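Local structure of probable starch synthase 4, chloroplastic/amyloplastic (Arabidopsis thaliana, 6GNE) at residues L261-P271 and C399-Y409; S387-P398 and S411-L421. The protein is probably a plastid starch synthase, a glycosyltransferase of the GT-B fold with two Rossmann-like domains facing each other across a ligand-binding cleft. One frame throughout, in Å; residues are numbered along the deposited sequence.

Contact 1 of 2, residues L261-P271 and C399-Y409. With AC1 (4,6-dideoxy-4-{[(1S,4R,5S,6S)-4,5,6-trihydroxy-3-(hydroxymethyl)cyclohex-2-en-1-yl]amino}-alpha-D-glucopyranose), chain C; ADP (adenosine-5'-diphosphate), chain F.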
loop_
_atom_site.group_PDB
_atom_site.type_symbol
_atom_site.label_atom_id
_atom_site.label_comp_id
_atom_site.label_asym_id
_atom_site.label_seq_id
_atom_site.Cartn_x
_atom_site.Cartn_y
_atom_site.Cartn_z
ATOM N N LEU A 261 10.163 7.130 -0.436
ATOM C CA LEU A 261 9.983 5.840 0.233
ATOM C C LEU A 261 8.913 5.948 1.299
ATOM O O LEU A 261 9.017 6.793 2.189
ATOM C CB LEU A 261 11.296 5.361 0.869
ATOM C CG LEU A 261 11.351 3.900 1.335
ATOM C CD1 LEU A 261 11.157 2.879 0.199
ATOM C CD2 LEU A 261 12.674 3.683 2.064
ATOM N N ASN A 262 7.876 5.112 1.191
ATOM C CA ASN A 262 6.849 5.042 2.237
ATOM C C ASN A 262 7.511 4.754 3.616
ATOM O O ASN A 262 8.516 4.025 3.702
ATOM C CB ASN A 262 5.848 3.917 1.973
ATOM C CG ASN A 262 4.971 4.142 0.766
ATOM O OD1 ASN A 262 4.470 3.166 0.191
ATOM N ND2 ASN A 262 4.703 5.400 0.416
ATOM N N GLY A 263 6.980 5.363 4.668
ATOM C CA GLY A 263 7.121 4.814 6.007
ATOM C C GLY A 263 5.991 3.844 6.340
ATOM O O GLY A 263 5.161 3.502 5.495
ATOM N N ILE A 264 6.000 3.379 7.585
ATOM C CA ILE A 264 4.885 2.642 8.192
ATOM C C ILE A 264 4.509 3.345 9.486
ATOM O O ILE A 264 5.332 4.058 10.111
ATOM C CB ILE A 264 5.214 1.150 8.480
ATOM C CG1 ILE A 264 6.372 0.993 9.464
ATOM C CG2 ILE A 264 5.559 0.415 7.190
ATOM C CD1 ILE A 264 6.582 -0.430 9.924
ATOM N N ASP A 265 3.266 3.121 9.887
ATOM C CA ASP A 265 2.745 3.672 11.115
ATOM C C ASP A 265 3.356 2.910 12.279
ATOM O O ASP A 265 2.844 1.887 12.671
ATOM C CB ASP A 265 1.225 3.575 11.121
ATOM C CG ASP A 265 0.607 4.277 12.299
ATOM O OD1 ASP A 265 1.243 4.375 13.367
ATOM O OD2 ASP A 265 -0.555 4.715 12.170
ATOM N N THR A 266 4.447 3.427 12.829
ATOM C CA THR A 266 5.128 2.762 13.928
ATOM C C THR A 266 4.429 2.851 15.313
ATOM O O THR A 266 4.964 2.340 16.282
ATOM C CB THR A 266 6.592 3.213 14.059
ATOM O OG1 THR A 266 6.644 4.631 14.129
ATOM C CG2 THR A 266 7.396 2.745 12.886
ATOM N N ASP A 267 3.256 3.479 15.398
ATOM C CA ASP A 267 2.395 3.389 16.589
ATOM C C ASP A 267 1.475 2.174 16.500
ATOM O O ASP A 267 1.401 1.409 17.444
ATOM C CB ASP A 267 1.595 4.681 16.804
ATOM C CG ASP A 267 2.476 5.853 17.194
ATOM O OD1 ASP A 267 3.454 5.651 17.935
ATOM O OD2 ASP A 267 2.197 6.998 16.766
ATOM N N SER A 268 0.781 2.008 15.369
ATOM C CA SER A 268 0.050 0.755 15.049
ATOM C C SER A 268 0.947 -0.471 14.953
ATOM O O SER A 268 0.649 -1.509 15.528
ATOM C CB SER A 268 -0.708 0.884 13.734
ATOM O OG SER A 268 -1.925 1.574 13.940
ATOM N N TRP A 269 2.039 -0.362 14.205
ATOM C CA TRP A 269 3.005 -1.464 14.058
ATOM C C TRP A 269 4.127 -1.297 15.075
ATOM O O TRP A 269 5.150 -0.687 14.788
ATOM C CB TRP A 269 3.503 -1.531 12.622
ATOM C CG TRP A 269 2.390 -1.832 11.658
ATOM C CD1 TRP A 269 1.736 -0.944 10.841
ATOM C CD2 TRP A 269 1.785 -3.096 11.429
ATOM N NE1 TRP A 269 0.765 -1.589 10.109
ATOM C CE2 TRP A 269 0.766 -2.908 10.470
ATOM C CE3 TRP A 269 1.982 -4.368 11.963
ATOM C CZ2 TRP A 269 -0.029 -3.957 10.024
ATOM C CZ3 TRP A 269 1.199 -5.401 11.522
ATOM C CH2 TRP A 269 0.209 -5.200 10.563
ATOM N N ASN A 270 3.894 -1.803 16.282
ATOM C CA ASN A 270 4.847 -1.679 17.384
ATOM C C ASN A 270 4.744 -2.905 18.280
ATOM O O ASN A 270 3.741 -3.057 18.979
ATOM C CB ASN A 270 4.551 -0.423 18.215
ATOM C CG ASN A 270 5.565 -0.184 19.335
ATOM O OD1 ASN A 270 6.437 -1.007 19.630
ATOM N ND2 ASN A 270 5.434 0.945 19.974
ATOM N N PRO A 271 5.780 -3.761 18.297
ATOM C CA PRO A 271 5.709 -4.978 19.120
ATOM C C PRO A 271 5.520 -4.737 20.646
ATOM O O PRO A 271 4.987 -5.596 21.343
ATOM C CB PRO A 271 7.053 -5.660 18.840
ATOM C CG PRO A 271 7.972 -4.543 18.481
ATOM C CD PRO A 271 7.097 -3.643 17.651
ATOM N N CYS A 399 6.908 -0.119 -3.636
ATOM C CA CYS A 399 7.545 0.086 -2.351
ATOM C C CYS A 399 7.615 -1.206 -1.536
ATOM O O CYS A 399 8.695 -1.729 -1.268
ATOM C CB CYS A 399 6.867 1.165 -1.551
ATOM S SG CYS A 399 7.707 1.494 0.027
ATOM N N GLY A 400 6.462 -1.700 -1.129
ATOM C CA GLY A 400 6.385 -2.786 -0.179
ATOM C C GLY A 400 6.519 -2.260 1.243
ATOM O O GLY A 400 7.420 -1.476 1.565
ATOM N N LEU A 401 5.588 -2.683 2.081
ATOM C CA LEU A 401 5.553 -2.342 3.489
ATOM C C LEU A 401 5.868 -3.536 4.391
ATOM O O LEU A 401 6.363 -3.364 5.524
ATOM C CB LEU A 401 4.176 -1.800 3.831
ATOM C CG LEU A 401 3.686 -0.606 3.024
ATOM C CD1 LEU A 401 2.336 -0.156 3.572
ATOM C CD2 LEU A 401 4.665 0.549 3.065
ATOM N N THR A 402 5.590 -4.747 3.900
ATOM C CA THR A 402 5.718 -5.936 4.731
ATOM C C THR A 402 7.159 -6.183 5.214
ATOM O O THR A 402 7.368 -6.660 6.330
ATOM C CB THR A 402 5.215 -7.150 3.993
ATOM O OG1 THR A 402 5.978 -7.320 2.787
ATOM C CG2 THR A 402 3.693 -7.020 3.690
ATOM N N GLN A 403 8.139 -5.830 4.386
ATOM C CA GLN A 403 9.538 -5.929 4.806
ATOM C C GLN A 403 9.876 -4.942 5.937
ATOM O O GLN A 403 10.699 -5.235 6.797
ATOM C CB GLN A 403 10.507 -5.741 3.620
ATOM C CG GLN A 403 10.860 -4.303 3.183
ATOM C CD GLN A 403 9.838 -3.688 2.253
ATOM O OE1 GLN A 403 8.700 -4.182 2.114
ATOM N NE2 GLN A 403 10.237 -2.610 1.585
ATOM N N MET A 404 9.242 -3.772 5.925
ATOM C CA MET A 404 9.432 -2.792 6.976
ATOM C C MET A 404 8.759 -3.267 8.272
ATOM O O MET A 404 9.374 -3.200 9.354
ATOM C CB MET A 404 8.888 -1.436 6.563
ATOM C CG MET A 404 9.530 -0.873 5.299
ATOM S SD MET A 404 9.001 0.788 4.887
ATOM C CE MET A 404 9.583 0.959 3.220
ATOM N N ILE A 405 7.543 -3.801 8.154
ATOM C CA ILE A 405 6.832 -4.316 9.318
ATOM C C ILE A 405 7.609 -5.496 9.874
ATOM O O ILE A 405 7.821 -5.563 11.092
ATOM C CB ILE A 405 5.375 -4.760 8.994
ATOM C CG1 ILE A 405 4.531 -3.595 8.420
ATOM C CG2 ILE A 405 4.675 -5.332 10.225
ATOM C CD1 ILE A 405 3.233 -4.029 7.791
ATOM N N ALA A 406 8.040 -6.429 9.013
ATOM C CA ALA A 406 8.821 -7.563 9.490
ATOM C C ALA A 406 10.033 -7.110 10.322
ATOM O O ALA A 406 10.225 -7.575 11.445
ATOM C CB ALA A 406 9.267 -8.433 8.336
ATOM N N MET A 407 10.833 -6.192 9.791
ATOM C CA MET A 407 12.007 -5.718 10.523
ATOM C C MET A 407 11.649 -5.000 11.840
ATOM O O MET A 407 12.345 -5.117 12.848
ATOM C CB MET A 407 12.834 -4.798 9.640
ATOM C CG MET A 407 13.584 -5.557 8.568
ATOM S SD MET A 407 14.763 -4.570 7.666
ATOM C CE MET A 407 13.679 -3.644 6.588
ATOM N N ARG A 408 10.535 -4.284 11.829
ATOM C CA ARG A 408 10.025 -3.646 13.027
ATOM C C ARG A 408 9.725 -4.685 14.110
ATOM O O ARG A 408 9.932 -4.405 15.277
ATOM C CB ARG A 408 8.778 -2.819 12.669
ATOM C CG ARG A 408 8.003 -2.172 13.803
ATOM C CD ARG A 408 8.814 -1.094 14.476
ATOM N NE ARG A 408 7.952 -0.248 15.299
ATOM C CZ ARG A 408 8.321 0.427 16.392
ATOM N NH1 ARG A 408 9.560 0.379 16.833
ATOM N NH2 ARG A 408 7.429 1.185 17.032
ATOM N N TYR A 409 9.257 -5.864 13.705
ATOM C CA TYR A 409 8.948 -6.984 14.607
ATOM C C TYR A 409 10.109 -7.993 14.715
ATOM O O TYR A 409 9.934 -9.111 15.206
ATOM C CB TYR A 409 7.641 -7.684 14.148
ATOM C CG TYR A 409 6.398 -6.904 14.493
ATOM C CD1 TYR A 409 6.121 -5.696 13.887
ATOM C CD2 TYR A 409 5.500 -7.354 15.463
ATOM C CE1 TYR A 409 4.980 -4.961 14.222
ATOM C CE2 TYR A 409 4.354 -6.620 15.812
ATOM C CZ TYR A 409 4.110 -5.428 15.187
ATOM O OH TYR A 409 3.009 -4.689 15.488
HETATM C C1 AC1 C . -4.463 -1.289 -5.386
HETATM O O2 AC1 C . -3.843 0.623 -6.742
HETATM C C2 AC1 C . -3.488 -0.122 -5.566
HETATM C C4A AC1 C . 3.175 -0.265 -2.427
HETATM C C3 AC1 C . -2.028 -0.605 -5.590
HETATM O O3 AC1 C . -1.202 0.558 -5.698
HETATM C C4 AC1 C . -1.727 -1.419 -4.328
HETATM N N4A AC1 C . -0.330 -1.872 -4.203
HETATM C C5 AC1 C . -2.718 -2.586 -4.335
HETATM O O5 AC1 C . -4.053 -2.079 -4.268
HETATM C C6 AC1 C . -2.574 -3.511 -3.138
HETATM C C1B AC1 C . 0.829 -0.973 -4.103
HETATM C C2B AC1 C . 2.197 -1.677 -4.289
HETATM O O2B AC1 C . 2.083 -3.033 -4.762
HETATM C C3B AC1 C . 3.097 -1.647 -3.059
HETATM O O3B AC1 C . 4.417 -1.934 -3.513
HETATM O O4 AC1 C . 3.956 -0.343 -1.232
HETATM C C5B AC1 C . 1.811 0.299 -2.162
HETATM C C7B AC1 C . 0.749 -0.073 -2.885
HETATM C C6B AC1 C . 1.635 1.358 -1.099
HETATM O O6B AC1 C . 2.371 2.540 -1.434
HETATM P PB ADP F . 0.628 -4.461 -1.659
HETATM O O1B ADP F . 0.225 -3.020 -1.550
HETATM O O2B ADP F . -0.346 -5.473 -1.129
HETATM O O3B ADP F . 1.057 -4.797 -3.069
HETATM P PA ADP F . 2.387 -3.724 0.505
HETATM O O1A ADP F . 3.573 -4.418 1.110
HETATM O O2A ADP F . 2.627 -2.294 0.096
HETATM O O3A ADP F . 1.929 -4.647 -0.732
HETATM O "O5'" ADP F . 1.132 -3.728 1.507
HETATM C "C5'" ADP F . 0.583 -4.936 2.036
HETATM C "C4'" ADP F . -0.225 -4.747 3.333
HETATM O "O4'" ADP F . -1.326 -5.669 3.358
HETATM C "C3'" ADP F . 0.561 -5.077 4.585
HETATM O "O3'" ADP F . 0.006 -4.354 5.671
HETATM C "C2'" ADP F . 0.295 -6.545 4.796
HETATM O "O2'" ADP F . 0.474 -6.951 6.140
HETATM C "C1'" ADP F . -1.147 -6.631 4.396
HETATM N N9 ADP F . -1.546 -7.955 3.870
HETATM C C8 ADP F . -1.306 -8.449 2.649
HETATM N N7 ADP F . -1.869 -9.671 2.513
HETATM C C5 ADP F . -2.488 -9.974 3.665
HETATM C C6 ADP F . -3.277 -11.122 4.211
HETATM N N6 ADP F . -3.502 -12.221 3.448
HETATM N N1 ADP F . -3.743 -11.012 5.488
HETATM C C2 ADP F . -3.485 -9.910 6.239
HETATM N N3 ADP F . -2.777 -8.857 5.800
HETATM C C4 ADP F . -2.264 -8.835 4.554
#
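Arg408 reaches out from the end of helix 402-408 and holds the loop 261-271 by two backbone carbonyls. Its NE donates to Trp269 O at 2.9 Å and its NH2 to Thr266 O at 2.8 Å, both acceptors lying at the edge of the guanidinium. The bend at chi2 (67°) swings the group back along the loop, where Asn270 and Pro271 CD lie over one of its faces; the Asn270 amide plane is turned about 30° from it, and its OD1 accepts from Ala272 N. One turn earlier, Ile405 presents two branches to the Trp269 indole: CD1 sits 3.9 Å from the centroid of the six-membered ring, over the face, while CG2 lies against CE3. Tyr409 approaches Trp269 at about a right angle and takes Pro271 CD over its own face, 4.2 Å from the ring centroid; its hydroxyl is hydrogen-bonded to Asp274 OD2. Ile264 crosses Met404 obliquely, CG2 against CB. At the other end Asn262 CB rests on Leu401 CD2, and Asn262 OD1 accepts from AC1 O6B at 2.7 Å. Beside it, Leu401 N meets ADP O1A almost straight (177°), an amide-lined phosphate site before a helix N-terminus, as in the nucleotide pockets of GT-B glycosyltransferases.

Contact 2 of 2, residues S387-P398 and S411-L421. With AC1 (4,6-dideoxy-4-{[(1S,4R,5S,6S)-4,5,6-trihydroxy-3-(hydroxymethyl)cyclohex-2-en-1-yl]amino}-alpha-D-glucopyranose), chain C.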
loop_
_atom_site.group_PDB
_atom_site.type_symbol
_atom_site.label_atom_id
_atom_site.label_comp_id
_atom_site.label_asym_id
_atom_site.label_seq_id
_atom_site.Cartn_x
_atom_site.Cartn_y
_atom_site.Cartn_z
ATOM N N SER A 387 7.876 -14.939 13.407
ATOM C CA SER A 387 8.786 -15.413 12.369
ATOM C C SER A 387 10.220 -14.925 12.609
ATOM O O SER A 387 10.426 -13.841 13.139
ATOM C CB SER A 387 8.275 -14.995 10.979
ATOM O OG SER A 387 8.282 -13.592 10.832
ATOM N N ASP A 388 11.187 -15.760 12.236
ATOM C CA ASP A 388 12.599 -15.407 12.245
ATOM C C ASP A 388 13.036 -14.790 10.924
ATOM O O ASP A 388 13.965 -13.960 10.888
ATOM C CB ASP A 388 13.428 -16.636 12.473
ATOM C CG ASP A 388 13.069 -17.312 13.752
ATOM O OD1 ASP A 388 13.198 -16.652 14.808
ATOM O OD2 ASP A 388 12.602 -18.476 13.680
ATOM N N LEU A 389 12.375 -15.225 9.849
ATOM C CA LEU A 389 12.680 -14.797 8.508
ATOM C C LEU A 389 11.372 -14.467 7.792
ATOM O O LEU A 389 10.325 -15.056 8.074
ATOM C CB LEU A 389 13.402 -15.934 7.777
ATOM C CG LEU A 389 14.809 -16.294 8.263
ATOM C CD1 LEU A 389 15.333 -17.574 7.664
ATOM C CD2 LEU A 389 15.751 -15.179 7.884
ATOM N N PHE A 390 11.467 -13.548 6.840
ATOM C CA PHE A 390 10.318 -13.058 6.086
ATOM C C PHE A 390 10.695 -12.855 4.623
ATOM O O PHE A 390 11.653 -12.129 4.330
ATOM C CB PHE A 390 9.810 -11.738 6.682
ATOM C CG PHE A 390 8.491 -11.314 6.116
ATOM C CD1 PHE A 390 8.428 -10.568 4.941
ATOM C CD2 PHE A 390 7.302 -11.725 6.714
ATOM C CE1 PHE A 390 7.225 -10.217 4.375
ATOM C CE2 PHE A 390 6.068 -11.353 6.167
ATOM C CZ PHE A 390 6.034 -10.600 4.993
ATOM N N ILE A 391 9.931 -13.452 3.706
ATOM C CA ILE A 391 10.321 -13.424 2.284
ATOM C C ILE A 391 9.478 -12.476 1.422
ATOM O O ILE A 391 8.261 -12.464 1.542
ATOM C CB ILE A 391 10.339 -14.835 1.653
ATOM C CG1 ILE A 391 8.977 -15.539 1.729
ATOM C CG2 ILE A 391 11.421 -15.685 2.296
ATOM C CD1 ILE A 391 8.771 -16.495 0.565
ATOM N N ILE A 392 10.140 -11.719 0.556
ATOM C CA ILE A 392 9.490 -10.800 -0.391
ATOM C C ILE A 392 10.235 -10.963 -1.733
ATOM O O ILE A 392 11.072 -10.134 -2.133
ATOM C CB ILE A 392 9.512 -9.275 0.038
ATOM C CG1 ILE A 392 9.644 -9.091 1.549
ATOM C CG2 ILE A 392 8.270 -8.525 -0.448
ATOM C CD1 ILE A 392 11.028 -9.351 2.111
ATOM N N PRO A 393 9.952 -12.031 -2.442
ATOM C CA PRO A 393 10.691 -12.284 -3.665
ATOM C C PRO A 393 9.992 -11.700 -4.899
ATOM O O PRO A 393 9.736 -12.428 -5.880
ATOM C CB PRO A 393 10.717 -13.804 -3.694
ATOM C CG PRO A 393 9.365 -14.133 -3.212
ATOM C CD PRO A 393 9.144 -13.184 -2.068
ATOM N N SER A 394 9.697 -10.398 -4.854
ATOM C CA SER A 394 8.797 -9.762 -5.838
ATOM C C SER A 394 9.418 -9.650 -7.232
ATOM O O SER A 394 10.624 -9.416 -7.373
ATOM C CB SER A 394 8.358 -8.380 -5.339
ATOM O OG SER A 394 7.812 -8.450 -4.030
ATOM N N ILE A 395 8.585 -9.829 -8.257
ATOM C CA ILE A 395 9.005 -9.563 -9.639
ATOM C C ILE A 395 9.237 -8.057 -9.795
ATOM O O ILE A 395 10.219 -7.634 -10.377
ATOM C CB ILE A 395 7.968 -10.094 -10.666
ATOM C CG1 ILE A 395 7.747 -11.620 -10.490
ATOM C CG2 ILE A 395 8.388 -9.787 -12.103
ATOM C CD1 ILE A 395 9.013 -12.457 -10.475
ATOM N N PHE A 396 8.329 -7.255 -9.245
ATOM C CA PHE A 396 8.525 -5.794 -9.079
ATOM C C PHE A 396 7.776 -5.315 -7.826
ATOM O O PHE A 396 6.856 -5.951 -7.378
ATOM C CB PHE A 396 8.081 -5.005 -10.344
ATOM C CG PHE A 396 6.579 -4.929 -10.523
ATOM C CD1 PHE A 396 5.881 -5.958 -11.167
ATOM C CD2 PHE A 396 5.854 -3.829 -10.031
ATOM C CE1 PHE A 396 4.505 -5.905 -11.329
ATOM C CE2 PHE A 396 4.477 -3.762 -10.196
ATOM C CZ PHE A 396 3.806 -4.806 -10.849
ATOM N N GLU A 397 8.182 -4.195 -7.269
ATOM C CA GLU A 397 7.632 -3.763 -6.013
ATOM C C GLU A 397 7.820 -2.230 -5.863
ATOM O O GLU A 397 8.902 -1.760 -5.488
ATOM C CB GLU A 397 8.288 -4.531 -4.863
ATOM C CG GLU A 397 7.541 -4.452 -3.548
ATOM C CD GLU A 397 6.205 -5.167 -3.570
ATOM O OE1 GLU A 397 5.190 -4.498 -3.436
ATOM O OE2 GLU A 397 6.143 -6.400 -3.719
ATOM N N PRO A 398 6.756 -1.451 -6.165
ATOM C CA PRO A 398 6.775 -0.007 -6.044
ATOM C C PRO A 398 7.360 0.483 -4.737
ATOM O O PRO A 398 8.198 1.376 -4.732
ATOM C CB PRO A 398 5.296 0.354 -6.147
ATOM C CG PRO A 398 4.717 -0.685 -7.059
ATOM C CD PRO A 398 5.480 -1.939 -6.734
ATOM N N SER A 411 11.779 -9.694 12.436
ATOM C CA SER A 411 11.878 -10.770 11.452
ATOM C C SER A 411 12.750 -10.274 10.296
ATOM O O SER A 411 12.491 -9.200 9.746
ATOM C CB SER A 411 10.480 -11.188 10.971
ATOM O OG SER A 411 10.494 -12.314 10.100
ATOM N N ILE A 412 13.763 -11.049 9.933
ATOM C CA ILE A 412 14.793 -10.609 8.971
ATOM C C ILE A 412 14.423 -10.914 7.534
ATOM O O ILE A 412 14.133 -12.050 7.217
ATOM C CB ILE A 412 16.137 -11.262 9.282
ATOM C CG1 ILE A 412 16.553 -10.926 10.732
ATOM C CG2 ILE A 412 17.200 -10.814 8.291
ATOM C CD1 ILE A 412 16.571 -9.436 11.073
ATOM N N PRO A 413 14.412 -9.897 6.662
ATOM C CA PRO A 413 13.847 -10.081 5.344
ATOM C C PRO A 413 14.784 -10.741 4.356
ATOM O O PRO A 413 16.004 -10.592 4.435
ATOM C CB PRO A 413 13.529 -8.648 4.871
ATOM C CG PRO A 413 14.485 -7.809 5.598
ATOM C CD PRO A 413 14.673 -8.475 6.924
ATOM N N ILE A 414 14.176 -11.455 3.429
ATOM C CA ILE A 414 14.835 -11.997 2.271
ATOM C C ILE A 414 14.048 -11.461 1.075
ATOM O O ILE A 414 12.882 -11.812 0.887
ATOM C CB ILE A 414 14.814 -13.549 2.256
ATOM C CG1 ILE A 414 15.389 -14.112 3.577
ATOM C CG2 ILE A 414 15.499 -14.090 0.988
ATOM C CD1 ILE A 414 15.313 -15.610 3.678
ATOM N N ALA A 415 14.713 -10.643 0.258
ATOM C CA ALA A 415 14.043 -9.812 -0.711
ATOM C C ALA A 415 14.767 -9.786 -2.036
ATOM O O ALA A 415 15.998 -9.801 -2.081
ATOM C CB ALA A 415 13.941 -8.393 -0.169
ATOM N N ARG A 416 14.003 -9.672 -3.118
ATOM C CA ARG A 416 14.602 -9.426 -4.413
ATOM C C ARG A 416 14.942 -7.939 -4.579
ATOM O O ARG A 416 14.202 -7.097 -4.108
ATOM C CB ARG A 416 13.714 -9.930 -5.543
ATOM C CG ARG A 416 14.531 -10.258 -6.806
ATOM C CD ARG A 416 13.682 -10.789 -7.941
ATOM N NE ARG A 416 13.070 -9.688 -8.668
ATOM C CZ ARG A 416 13.637 -9.011 -9.650
ATOM N NH1 ARG A 416 12.952 -8.041 -10.222
ATOM N NH2 ARG A 416 14.855 -9.286 -10.068
ATOM N N LYS A 417 16.086 -7.638 -5.193
ATOM C CA LYS A 417 16.546 -6.261 -5.374
ATOM C C LYS A 417 15.777 -5.582 -6.493
ATOM O O LYS A 417 16.162 -5.643 -7.662
ATOM C CB LYS A 417 18.031 -6.198 -5.700
ATOM C CG LYS A 417 18.899 -6.267 -4.485
ATOM C CD LYS A 417 20.329 -6.688 -4.828
ATOM C CE LYS A 417 21.280 -5.513 -5.002
ATOM N NZ LYS A 417 22.669 -6.066 -5.151
ATOM N N THR A 418 14.662 -4.976 -6.130
ATOM C CA THR A 418 13.815 -4.377 -7.106
ATOM C C THR A 418 12.945 -3.348 -6.420
ATOM O O THR A 418 12.505 -3.545 -5.293
ATOM C CB THR A 418 12.981 -5.432 -7.861
ATOM O OG1 THR A 418 12.327 -4.798 -8.955
ATOM C CG2 THR A 418 11.931 -6.064 -6.963
ATOM N N GLY A 419 12.744 -2.228 -7.105
ATOM C CA GLY A 419 11.893 -1.131 -6.590
ATOM C C GLY A 419 12.193 -0.746 -5.161
ATOM O O GLY A 419 13.327 -0.584 -4.794
ATOM N N GLY A 420 11.176 -0.648 -4.338
ATOM C CA GLY A 420 11.355 -0.219 -2.964
ATOM C C GLY A 420 12.193 -1.123 -2.103
ATOM O O GLY A 420 12.781 -0.664 -1.108
ATOM N N LEU A 421 12.255 -2.400 -2.470
ATOM C CA LEU A 421 12.999 -3.386 -1.698
ATOM C C LEU A 421 14.469 -3.048 -1.803
ATOM O O LEU A 421 15.218 -3.186 -0.853
ATOM C CB LEU A 421 12.701 -4.819 -2.204
ATOM C CG LEU A 421 11.232 -5.233 -2.130
ATOM C CD1 LEU A 421 10.990 -6.574 -2.774
ATOM C CD2 LEU A 421 10.743 -5.268 -0.685
HETATM C C1 AC1 C . -4.463 -1.289 -5.386
HETATM O O2 AC1 C . -3.843 0.623 -6.742
HETATM C C2 AC1 C . -3.488 -0.122 -5.566
HETATM C C4A AC1 C . 3.175 -0.265 -2.427
HETATM C C3 AC1 C . -2.028 -0.605 -5.590
HETATM O O3 AC1 C . -1.202 0.558 -5.698
HETATM C C4 AC1 C . -1.727 -1.419 -4.328
HETATM N N4A AC1 C . -0.330 -1.872 -4.203
HETATM C C5 AC1 C . -2.718 -2.586 -4.335
HETATM O O5 AC1 C . -4.053 -2.079 -4.268
HETATM C C6 AC1 C . -2.574 -3.511 -3.138
HETATM C C1B AC1 C . 0.829 -0.973 -4.103
HETATM C C2B AC1 C . 2.197 -1.677 -4.289
HETATM O O2B AC1 C . 2.083 -3.033 -4.762
HETATM C C3B AC1 C . 3.097 -1.647 -3.059
HETATM O O3B AC1 C . 4.417 -1.934 -3.513
HETATM O O4 AC1 C . 3.956 -0.343 -1.232
HETATM C C5B AC1 C . 1.811 0.299 -2.162
HETATM C C7B AC1 C . 0.749 -0.073 -2.885
HETATM C C6B AC1 C . 1.635 1.358 -1.099
HETATM O O6B AC1 C . 2.371 2.540 -1.434
HETATM O O HOH W 1 10.306 -2.812 -9.051
#
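Glu397 meets the second segment through both its backbone and its side chain: its O takes the Gly420 N-H nearly end-on at 2.8 Å, and its CB packs against Leu421 CD1, which also touches Ile392 CG2. Toward the cleft, Glu397 OE1 accepts from AC1 O3B at 2.7 Å and also pairs with Lys322. Ser394 OG, from the second shell, donates to Glu397 OE2 on its anti lone pair, probably helping to hold the carboxylate's orientation. Behind these loops, strands 389-392 and 412-416 run parallel at 21°, the two strands of a right-handed beta-alpha-beta crossover, adjacent and interior in the six-stranded parallel Rossmann-like sheet of a GT-B domain. Ile392 N to Ile414 O, 2.8 Å, is one rung of their ladder. On one face Ile391 CG2 rests against Ile414 CB; on the other, Ile392 CD1 touches both Pro413 CB and Ala415 CB. From the end of strand 412-416, Arg416 reaches the turn after strand 389-392: NE donates to Ser394 O at 2.8 Å, with the oxygen only 3° from the guanidinium plane, while NH1 turns to Ile395 O. The bend at chi3 (83°) brings the group round to these two carbonyls, and NH2 has Gln444 O as a further partner; three backbone oxygens thus grip the group and should limit its rotation. Nearby, water 1 links Glu397 N with Thr418 OG1. Where the strands begin, the hydroxyls of Ser387 and Ser411 share a 2.7 Å hydrogen bond.

Overall arrangement
Contacts 1 and 2 illustrate how a Rossmann-like unit serves a cleft: their centres lie 13 Å apart, and their segments alternate along the chain. Helix 402-408 of contact 1 connects the two strands of contact 2 and packs on their sheet, with Met407 CG 3.5 Å from Pro413 CD and Thr402 OG1 3.5 Å from Phe390 CE1. Ala406 O and Ser411 N, 2.8 Å apart, probably form a hydrogen bond. Glu397 (contact 2), Cys399 and Gly400 (contact 1) meet AC1 from one run of chain, while Asn262 comes from the loop 261-271. Contact 1 also binds ADP through its backbone; the Glu397 side chain of contact 2 comes within about 4 Å of that nucleotide.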